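Local atomic coordinates of lipase (Pelosinus fermentans, PDB entry 5AH0), a protein that hydrolyses the polyester poly(butylene adipate-co-terephthalate) and, as a lipase of the alpha/beta-hydrolase type, probably cleaves lipid esters. Residues A235-D238 with L239-D242; S322-G325 with P326-W329; I271-S274 with N275-P278; T354-H357 with M358-C361. All blocks are in the same frame, centred on the assembly; numbering follows the deposited sequence.

Contact 1: A235-D238 with L239-D242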
# COMPACT_ATOMS: atom_id res chain seq x y z
N ALA A 235 4.88 -8.98 3.98
CA ALA A 235 4.47 -8.53 2.65
C ALA A 235 4.71 -9.60 1.58
O ALA A 235 3.88 -9.77 0.69
CB ALA A 235 5.20 -7.25 2.27
N ASN A 236 5.81 -10.34 1.70
CA ASN A 236 6.19 -11.31 0.68
C ASN A 236 5.14 -12.42 0.51
O ASN A 236 5.00 -12.98 -0.58
CB ASN A 236 7.57 -11.89 1.00
CG ASN A 236 7.56 -12.73 2.26
OD1 ASN A 236 6.79 -12.47 3.19
ND2 ASN A 236 8.43 -13.74 2.32
N TRP A 237 4.39 -12.73 1.55
CA TRP A 237 3.28 -13.66 1.39
C TRP A 237 2.06 -12.94 0.81
O TRP A 237 1.49 -13.39 -0.19
CB TRP A 237 2.92 -14.32 2.71
CG TRP A 237 1.69 -15.15 2.64
CD1 TRP A 237 0.49 -14.89 3.23
CD2 TRP A 237 1.53 -16.37 1.91
NE1 TRP A 237 -0.41 -15.88 2.93
CE2 TRP A 237 0.20 -16.80 2.12
CE3 TRP A 237 2.37 -17.14 1.11
CZ2 TRP A 237 -0.29 -17.97 1.56
CZ3 TRP A 237 1.88 -18.31 0.55
CH2 TRP A 237 0.56 -18.71 0.78
N ASP A 238 1.69 -11.82 1.41
CA ASP A 238 0.49 -11.09 1.03
C ASP A 238 0.57 -10.50 -0.39
O ASP A 238 -0.45 -10.23 -1.03
CB ASP A 238 0.22 -9.96 2.03
CG ASP A 238 -0.72 -10.38 3.15
OD1 ASP A 238 -1.33 -11.46 3.05
OD2 ASP A 238 -0.85 -9.61 4.13
N LEU A 239 1.78 -10.28 -0.88
CA LEU A 239 1.96 -9.74 -2.23
C LEU A 239 1.89 -10.82 -3.29
O LEU A 239 1.66 -10.52 -4.46
CB LEU A 239 3.29 -9.00 -2.33
CG LEU A 239 3.29 -7.65 -1.61
CD1 LEU A 239 4.67 -7.03 -1.64
CD2 LEU A 239 2.27 -6.74 -2.27
N SER A 240 2.09 -12.07 -2.89
CA SER A 240 2.08 -13.17 -3.85
C SER A 240 0.68 -13.47 -4.35
O SER A 240 -0.32 -13.08 -3.73
CB SER A 240 2.69 -14.43 -3.23
OG SER A 240 1.88 -14.92 -2.18
N THR A 241 0.61 -14.17 -5.47
CA THR A 241 -0.66 -14.62 -6.02
C THR A 241 -1.34 -15.55 -5.03
O THR A 241 -2.57 -15.59 -4.93
CB THR A 241 -0.44 -15.35 -7.34
OG1 THR A 241 0.49 -16.43 -7.13
CG2 THR A 241 0.15 -14.40 -8.37
N ASP A 242 -0.53 -16.28 -4.27
CA ASP A 242 -1.02 -17.24 -3.29
C ASP A 242 -1.65 -16.56 -2.09
O ASP A 242 -2.72 -16.96 -1.64
CB ASP A 242 0.13 -18.13 -2.82
CG ASP A 242 0.94 -18.68 -3.97
OD1 ASP A 242 0.34 -19.29 -4.89
OD2 ASP A 242 2.17 -18.46 -3.98
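Trp237 and Ser240 meet where one short helix gives way to the next, and several polar atoms there are paired. The carbonyl Trp237 O takes two donors. Ser240 OG reaches it in the carbonyl plane, on a lone pair, at 2.5 Å, whereas Ser240 N comes from above that plane, 3.1 Å from Trp237 O. With chi1 at 66°, Ser240 OG is set between its own backbone N and carbonyl carbon, where it can also accept from Gly243 N and so cap the helix that follows. One step back, Leu239 N donates to Ala235 O at 2.7 Å, an i to i+4 bond, and Leu239 CD1 rests 4.0 Å from Ala235 CB. The Trp237 indole packs against Asp242: Asp242 CB lies 3.7 Å from Trp237 CH2, with Asp242 C over one face of the ring, while the Asp242 carboxylate finds its charge partner in Arg304. Asp238 turns to other partners: OD2 accepts from Asn54 N and is hydrogen-bonded to Ser53 OG, and its side chain is about 8 Å from the zinc ion bound by Asp56, His76, His82 and Asp233. The arrangement is a serine N-cap joining helices 235-238 and 241-250, close to this lipase's zinc site.

Contact 2: S322-G325 with P326-W329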
# COMPACT_ATOMS: atom_id res chain seq x y z
N SER A 322 -3.69 -7.52 -12.48
CA SER A 322 -4.03 -7.69 -11.08
C SER A 322 -4.64 -6.43 -10.43
O SER A 322 -5.07 -6.48 -9.27
CB SER A 322 -2.79 -8.14 -10.31
OG SER A 322 -3.05 -8.26 -8.91
N GLN A 323 -4.69 -5.33 -11.19
CA GLN A 323 -4.89 -4.00 -10.59
C GLN A 323 -6.30 -3.39 -10.73
O GLN A 323 -6.59 -2.40 -10.08
CB GLN A 323 -3.91 -3.00 -11.20
CG GLN A 323 -2.42 -3.36 -11.14
CD GLN A 323 -1.58 -2.30 -11.81
OE1 GLN A 323 -2.07 -1.20 -12.07
NE2 GLN A 323 -0.35 -2.63 -12.16
N ASN A 324 -7.16 -3.95 -11.57
CA ASN A 324 -8.48 -3.34 -11.74
C ASN A 324 -9.39 -3.66 -10.56
O ASN A 324 -10.43 -3.05 -10.39
CB ASN A 324 -9.14 -3.77 -13.04
CG ASN A 324 -9.29 -5.27 -13.16
OD1 ASN A 324 -8.94 -6.03 -12.26
ND2 ASN A 324 -9.87 -5.71 -14.27
N GLY A 325 -9.00 -4.66 -9.77
CA GLY A 325 -9.78 -5.07 -8.63
C GLY A 325 -9.52 -6.52 -8.29
O GLY A 325 -8.97 -7.25 -9.12
N PRO A 326 -9.89 -6.94 -7.08
CA PRO A 326 -9.69 -8.33 -6.66
C PRO A 326 -10.64 -9.24 -7.41
O PRO A 326 -11.85 -9.04 -7.34
CB PRO A 326 -10.01 -8.30 -5.17
CG PRO A 326 -10.92 -7.14 -4.99
CD PRO A 326 -10.53 -6.13 -6.02
N LYS A 327 -10.09 -10.22 -8.13
CA LYS A 327 -10.89 -11.16 -8.90
C LYS A 327 -10.79 -12.58 -8.37
O LYS A 327 -11.79 -13.30 -8.27
CB LYS A 327 -10.47 -11.15 -10.37
CG LYS A 327 -11.07 -10.03 -11.19
CD LYS A 327 -10.04 -9.00 -11.50
CE LYS A 327 -8.89 -9.60 -12.27
NZ LYS A 327 -7.82 -8.59 -12.38
N ILE A 328 -9.57 -12.99 -8.04
CA ILE A 328 -9.30 -14.37 -7.67
C ILE A 328 -9.78 -14.65 -6.25
O ILE A 328 -9.41 -13.95 -5.32
CB ILE A 328 -7.80 -14.68 -7.82
CG1 ILE A 328 -7.32 -14.27 -9.21
CG2 ILE A 328 -7.52 -16.14 -7.63
CD1 ILE A 328 -5.86 -14.55 -9.44
N TRP A 329 -10.62 -15.68 -6.10
CA TRP A 329 -11.27 -16.02 -4.84
C TRP A 329 -12.03 -14.82 -4.28
O TRP A 329 -12.08 -14.61 -3.06
CB TRP A 329 -10.27 -16.52 -3.80
CG TRP A 329 -9.69 -17.85 -4.12
CD1 TRP A 329 -9.84 -18.56 -5.27
CD2 TRP A 329 -8.86 -18.64 -3.26
NE1 TRP A 329 -9.15 -19.74 -5.19
CE2 TRP A 329 -8.54 -19.82 -3.97
CE3 TRP A 329 -8.34 -18.46 -1.97
CZ2 TRP A 329 -7.73 -20.82 -3.42
CZ3 TRP A 329 -7.54 -19.45 -1.43
CH2 TRP A 329 -7.24 -20.62 -2.16
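Lys327 folds back along the chain so that its ammonium group meets the amide of Asn324, with Lys327 NZ donating to Asn324 OD1 at 2.8 Å; the position of NZ is less certain, because it stands too close to another atom of the model. The two side chains cross at about a right angle, the lysine arriving at the oxygen branch of the amide, while Asn324 ND2 stands farther from Lys327 NZ, at 4.0 Å. What brings the amine there is a double bend: chi2 at 107° and chi3 at 60° curl the methylenes over the intervening backbone, bringing Lys327 CD to 3.1 Å from Gly325 O. Gly325 sits between the partners with phi and psi so extended, and phi positive, that a beta carbon would press on the preceding carbonyl oxygen, so these backbone angles by themselves call for glycine.

Asp164, from outside the loop, also meets this lysine: its carboxylate forms a salt bridge with the ammonium group through OD2 and accepts from Ile328 N through OD1, while its backbone N is bonded to Ser322 OG. Asn324 also lies against Ser263 and Ser348, while Pro326 touches Trp346 and Asn248, placing the loop over strands 258-265 and 346-348 and helix 241-250. With a methionine in place of Lys327, the Asp164 carboxylate would probably be left without its positive mate and the Asn324 amide without a donor to restrain its rotation. The contact thus pairs a neutral acceptor and an anion around one cation, which probably offsets the charge of Asp164 within a partly buried loop.

Contact 3: I271-S274 with N275-P278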
# COMPACT_ATOMS: atom_id res chain seq x y z
N ILE A 271 17.78 2.55 -20.74
CA ILE A 271 18.58 3.78 -20.62
C ILE A 271 18.18 4.60 -19.40
O ILE A 271 17.00 4.86 -19.20
CB ILE A 271 18.43 4.71 -21.84
CG1 ILE A 271 18.75 3.99 -23.15
CG2 ILE A 271 19.32 5.94 -21.65
CD1 ILE A 271 20.22 4.00 -23.52
N LEU A 272 19.16 5.04 -18.61
CA LEU A 272 18.87 5.78 -17.39
C LEU A 272 18.93 7.30 -17.57
O LEU A 272 19.94 7.85 -18.00
CB LEU A 272 19.86 5.38 -16.29
CG LEU A 272 19.71 6.17 -15.00
CD1 LEU A 272 18.45 5.74 -14.23
CD2 LEU A 272 20.94 6.00 -14.15
N THR A 273 17.83 7.96 -17.20
CA THR A 273 17.73 9.41 -17.09
C THR A 273 18.03 9.83 -15.65
O THR A 273 17.83 9.04 -14.72
CB THR A 273 16.32 9.88 -17.48
OG1 THR A 273 16.05 9.47 -18.83
CG2 THR A 273 16.18 11.39 -17.37
N SER A 274 18.49 11.06 -15.46
CA SER A 274 18.72 11.60 -14.11
C SER A 274 17.41 11.87 -13.37
O SER A 274 17.41 12.25 -12.20
CB SER A 274 19.51 12.89 -14.19
OG SER A 274 18.78 13.85 -14.95
N ASN A 275 16.30 11.63 -14.05
CA ASN A 275 15.00 12.00 -13.56
C ASN A 275 14.31 10.86 -12.80
O ASN A 275 13.22 11.03 -12.27
CB ASN A 275 14.14 12.44 -14.75
CG ASN A 275 13.17 13.54 -14.40
OD1 ASN A 275 13.33 14.24 -13.40
ND2 ASN A 275 12.16 13.72 -15.26
N GLU A 276 14.96 9.70 -12.75
CA GLU A 276 14.30 8.52 -12.20
C GLU A 276 15.18 7.72 -11.25
O GLU A 276 16.39 7.93 -11.21
CB GLU A 276 13.81 7.60 -13.32
CG GLU A 276 14.89 7.20 -14.32
CD GLU A 276 14.31 6.61 -15.61
OE1 GLU A 276 13.23 5.97 -15.51
OE2 GLU A 276 14.92 6.79 -16.70
N LEU A 277 14.56 6.83 -10.49
CA LEU A 277 15.30 5.94 -9.60
C LEU A 277 16.22 5.02 -10.39
O LEU A 277 15.78 4.29 -11.27
CB LEU A 277 14.34 5.10 -8.76
CG LEU A 277 13.38 5.86 -7.83
CD1 LEU A 277 12.49 4.89 -7.08
CD2 LEU A 277 14.18 6.73 -6.84
N PRO A 278 17.52 5.03 -10.06
CA PRO A 278 18.45 4.18 -10.80
C PRO A 278 18.61 2.81 -10.17
O PRO A 278 18.38 2.63 -8.97
CB PRO A 278 19.76 4.95 -10.72
CG PRO A 278 19.69 5.61 -9.35
CD PRO A 278 18.22 5.92 -9.11
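Thr273 N donates to Glu276 OE2 at 3.2 Å, in a fairly straight bond of 163° that uses the anti lone pair of the carboxylate oxygen. The glutamate thereby reaches back across the type I beta turn that runs from Thr273 to Glu276. Its first torsion, 54°, lodges CG between the backbone N and the carbonyl carbon, and the extended chain beyond carries the carboxylate to the start of the turn. On the way Glu276 CG passes 3.5 Å from Thr273 O, and Glu276 OE2 comes within 3.5 Å of Thr273 CB, so the threonine side chain flanks the carboxylate at roughly a right angle.

Carbon contacts flank the turn. Across it Thr273 and Asn275 run side by side and point the same way, with Thr273 CG2 3.5 Å from Asn275 CB. At its base Leu272 presses on the proline ring, both of its methyls meeting Pro278 CB: Leu272 CD2 lies 3.8 Å away, and Leu272 CD1 also touches Glu276 CG at 3.8 Å. Thr273, Ser274 and Asn275 are exposed, whereas the following residues are buried: Leu277 packs on Leu186 and Phe189 of helix 173-190 and Pro278 O accepts from Ser185. Glu276 in turn lies against Pro285 and Thr365. Chemically, a backbone N-H faces one carboxylate oxygen, a pairing that probably favours the ionised form of the glutamate and restrains its carboxylate, linking exposed Thr273 to buried Glu276.

Contact 4: T354-H357 with M358-C361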
# COMPACT_ATOMS: atom_id res chain seq x y z
N THR A 354 1.95 3.38 -20.26
CA THR A 354 3.32 3.92 -20.21
C THR A 354 3.62 4.64 -18.90
O THR A 354 4.54 5.46 -18.84
CB THR A 354 3.62 4.91 -21.32
OG1 THR A 354 3.04 6.17 -20.98
CG2 THR A 354 3.11 4.39 -22.69
N ILE A 355 2.82 4.34 -17.88
CA ILE A 355 3.06 4.81 -16.52
C ILE A 355 3.69 3.66 -15.72
O ILE A 355 3.04 2.63 -15.53
CB ILE A 355 1.75 5.25 -15.86
CG1 ILE A 355 1.12 6.41 -16.66
CG2 ILE A 355 1.95 5.62 -14.35
CD1 ILE A 355 1.84 7.71 -16.50
N ASP A 356 4.94 3.78 -15.29
CA ASP A 356 5.47 2.66 -14.49
C ASP A 356 5.12 2.84 -13.01
O ASP A 356 4.44 3.81 -12.63
CB ASP A 356 6.99 2.44 -14.70
CG ASP A 356 7.87 3.58 -14.18
OD1 ASP A 356 7.63 4.14 -13.08
OD2 ASP A 356 8.88 3.87 -14.87
N HIS A 357 5.56 1.91 -12.18
CA HIS A 357 5.11 1.85 -10.80
C HIS A 357 5.41 3.09 -9.97
O HIS A 357 4.56 3.56 -9.22
CB HIS A 357 5.72 0.64 -10.11
CG HIS A 357 4.99 0.21 -8.89
ND1 HIS A 357 3.72 -0.34 -8.94
CD2 HIS A 357 5.34 0.23 -7.58
CE1 HIS A 357 3.33 -0.65 -7.71
NE2 HIS A 357 4.30 -0.31 -6.87
N MET A 358 6.63 3.63 -10.10
CA MET A 358 7.00 4.81 -9.33
C MET A 358 6.45 6.08 -9.96
O MET A 358 6.24 7.07 -9.25
CB MET A 358 8.51 4.92 -9.18
CG MET A 358 9.14 3.71 -8.52
SD MET A 358 8.31 3.33 -6.98
CE MET A 358 8.91 4.64 -5.93
N ASP A 359 6.24 6.05 -11.28
CA ASP A 359 5.58 7.14 -11.98
C ASP A 359 4.27 7.47 -11.27
O ASP A 359 3.90 8.63 -11.10
CB ASP A 359 5.27 6.78 -13.45
CG ASP A 359 6.49 6.90 -14.40
OD1 ASP A 359 7.41 7.71 -14.14
OD2 ASP A 359 6.48 6.20 -15.46
N ALA A 360 3.59 6.41 -10.83
CA ALA A 360 2.21 6.52 -10.39
C ALA A 360 2.07 7.30 -9.11
O ALA A 360 1.02 7.90 -8.86
CB ALA A 360 1.60 5.13 -10.23
N CYS A 361 3.13 7.31 -8.29
CA CYS A 361 3.08 8.11 -7.07
C CYS A 361 3.95 9.36 -7.22
O CYS A 361 4.18 10.08 -6.26
CB CYS A 361 3.51 7.29 -5.84
SG CYS A 361 5.22 6.63 -5.85
O HOH W 1 8.89 6.20 -16.46
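Asp356 and Asp359 trade hydrogen bonds, each carboxylate taking the backbone N of the other. Asp356 N donates to Asp359 OD2 at 2.9 Å and 167°, meeting that oxygen on its anti side and somewhat out of the carboxylate plane; Asp359 N answers to Asp356 OD1 at 3.0 Å, nearly in line with the C-O bond. A chi1 of 67° tucks the Asp356 carboxylate over the start of the helical turn, close enough for a weak further bond from Met358 N. The carboxylates stack with planes 5° apart, Asp356 OD1 and Asp359 OD2 only 3.4 Å from each other, a crowding of like charge that the backbone donors probably ease.

This is the tight side, and Ile355 completes it by pressing CG2 on Asp359 CB at 3.6 Å and, more loosely, on Ala360 CB at 4.2 Å. On the solvent side a water molecule bridges Asp356 OD2, at 2.8 Å, and Asp359 OD2, the latter already held by Asp356 N. Ala360 N makes only weak bonds to Asp356 O and His357 O. Replacing Asp356 by alanine removes the carboxylate and is likely to leave Asp359 N without its side-chain acceptor and the bridging water with one mate fewer. His357 is hydrogen-bonded through ND1 to Asp315 OD2 and through NE2 to Ser114 OG. The reciprocal bonds have the pattern of a capping box at a turn of helical backbone angles; His357 with Ser114 and Asp315 is consistent with the Ser-His-Asp catalytic triad of an alpha/beta hydrolase.

Overall arrangement
Followed from the N terminus, the contacts come in series, and none encloses or crosses another. Contact 1 closes the junction between helices 235-238 and 241-250. After strand 258-265, contact 3 closes a turn at the periphery, followed by helix 288-294. Contact 2 then folds the loop before strand 334-336 onto the sheet and onto helix 241-250, which contact 1 begins; their nearest atoms are about 5 Å apart. Contact 4 comes last, between strand 352-353 and helix 370-380. Only contacts 3 and 4 touch, Leu277 CD1 lying 3.8 Å from Met358 CE, which connects the peripheral turn, itself packed on helix 173-190, to the loop bearing the probable catalytic histidine.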